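Local coordinates for protein branched-chain-amino-acid aminotransferase (Pseudomonas aeruginosa, PDB 6NST) that probably transfers amino groups between leucine, isoleucine or valine and 2-oxoglutarate with the help of pyridoxal 5'-phosphate, in branched-chain amino acid biosynthesis, at residues A[184-187]-A[191-194]. The protein carries 1 engineered substitution. Sequence-based numbering, arbitrary orientation.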
# COMPACT_ATOMS: atom_id res chain seq x y z
N MET A 184 5.57 16.74 -11.71
CA MET A 184 4.25 16.49 -11.14
C MET A 184 4.37 15.30 -10.20
O MET A 184 4.80 14.22 -10.62
CB MET A 184 3.21 16.23 -12.23
CG MET A 184 1.77 16.22 -11.73
SD MET A 184 0.51 16.06 -13.02
CE MET A 184 0.71 14.35 -13.52
N MET A 185 4.00 15.50 -8.94
CA MET A 185 4.18 14.48 -7.91
C MET A 185 2.92 13.63 -7.75
O MET A 185 1.80 14.15 -7.78
CB MET A 185 4.52 15.12 -6.56
CG MET A 185 5.58 16.20 -6.62
SD MET A 185 7.18 15.56 -7.13
CE MET A 185 7.42 14.25 -5.94
N LEU A 186 3.12 12.33 -7.56
CA LEU A 186 2.05 11.41 -7.25
C LEU A 186 2.18 10.92 -5.81
O LEU A 186 3.30 10.68 -5.34
CB LEU A 186 2.06 10.20 -8.20
CG LEU A 186 2.16 10.50 -9.70
CD1 LEU A 186 2.26 9.20 -10.47
CD2 LEU A 186 0.98 11.32 -10.18
N ASP A 187 1.05 10.79 -5.12
CA ASP A 187 1.04 10.31 -3.75
C ASP A 187 1.32 8.81 -3.72
O ASP A 187 1.38 8.16 -4.77
CB ASP A 187 -0.30 10.66 -3.09
CG ASP A 187 -1.50 10.03 -3.79
OD1 ASP A 187 -1.31 9.22 -4.71
OD2 ASP A 187 -2.64 10.37 -3.40
N TYR A 191 -2.20 8.83 -7.18
CA TYR A 191 -2.97 9.98 -7.61
C TYR A 191 -2.11 11.24 -7.61
O TYR A 191 -1.08 11.31 -6.95
CB TYR A 191 -4.20 10.16 -6.72
CG TYR A 191 -5.15 8.98 -6.77
CD1 TYR A 191 -5.01 7.92 -5.89
CD2 TYR A 191 -6.17 8.93 -7.71
CE1 TYR A 191 -5.86 6.83 -5.94
CE2 TYR A 191 -7.03 7.85 -7.77
CZ TYR A 191 -6.87 6.80 -6.88
OH TYR A 191 -7.71 5.72 -6.92
N VAL A 192 -2.56 12.23 -8.37
CA VAL A 192 -1.83 13.49 -8.48
C VAL A 192 -1.93 14.25 -7.17
O VAL A 192 -3.02 14.42 -6.60
CB VAL A 192 -2.37 14.33 -9.65
CG1 VAL A 192 -1.67 15.68 -9.71
CG2 VAL A 192 -2.19 13.58 -10.96
N ALA A 193 -0.79 14.73 -6.67
CA ALA A 193 -0.74 15.51 -5.44
C ALA A 193 -0.45 16.98 -5.71
O ALA A 193 -1.27 17.84 -5.41
CB ALA A 193 0.31 14.92 -4.49
N GLU A 194 0.71 17.28 -6.29
CA GLU A 194 1.15 18.66 -6.46
C GLU A 194 2.37 18.66 -7.38
O GLU A 194 2.82 17.61 -7.85
CB GLU A 194 1.48 19.30 -5.11
CG GLU A 194 2.38 18.44 -4.23
CD GLU A 194 2.63 19.06 -2.87
OE1 GLU A 194 2.31 20.25 -2.68
OE2 GLU A 194 3.14 18.34 -1.98
O HOH W 1 -3.08 13.60 -3.91
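Met185 meets two successive residues, Ala193 and Glu194, where the strongly twisted antiparallel arms 184-187 and 191-194, their strand directions 126° apart, come together, and this is how a classic beta bulge is built. Its carbonyl O accepts the N-H of Ala193 (O to N, 2.9 Å), while its own N donates to Glu194 O at 2.7 Å. The additional residue is taken up at Ala193, whose psi of -62° is helix-like rather than extended. One step toward the turn, Leu186 and Val192 form a non-hydrogen-bonded pair, with Leu186 CA close to Tyr191 O at 3.1 Å in a CA-H...O contact. The same Tyr191 O receives the N-H of Asp187.

The turn end illustrates a side chain completing a backbone pattern. With CG held between its backbone N and carbonyl carbon (chi1 60°), Asp187 turns its carboxylate across to the start of the second arm, where OD1, met on its syn side by a donor well out of the carboxylate plane, accepts Tyr191 N at 2.7 Å in a distinctly bent bond. OD1 also receives weak bonds from the backbone N atoms of Glu189 and Gly190, tying the loop to its first residue. OD2 reaches a water that donates to Val192 O, although the water's link to OD2 is weak. The carboxylate stands nearly upright to the Tyr191 ring, which packs against Arg240 in a cation-pi contact.

On the apolar side, Val192 divides its branches: CG2 touches Met184 CE (3.9 Å) and Leu186 CD2 (4.0 Å), while CG1 lies against the sulfur of Met184. Val246 of helix 243-247 adjoins this cluster. Glu194 points its carboxylate to Arg149, in a salt bridge, and to Leu217 N. The whole is a bulged beta hairpin of a class-IV aminotransferase, its strand 182-186 joined to the mixed sheet through strand 140-145, with Glu194 about 9 Å, between side chains, from Lys160, the probable cofactor lysine, unmodified here.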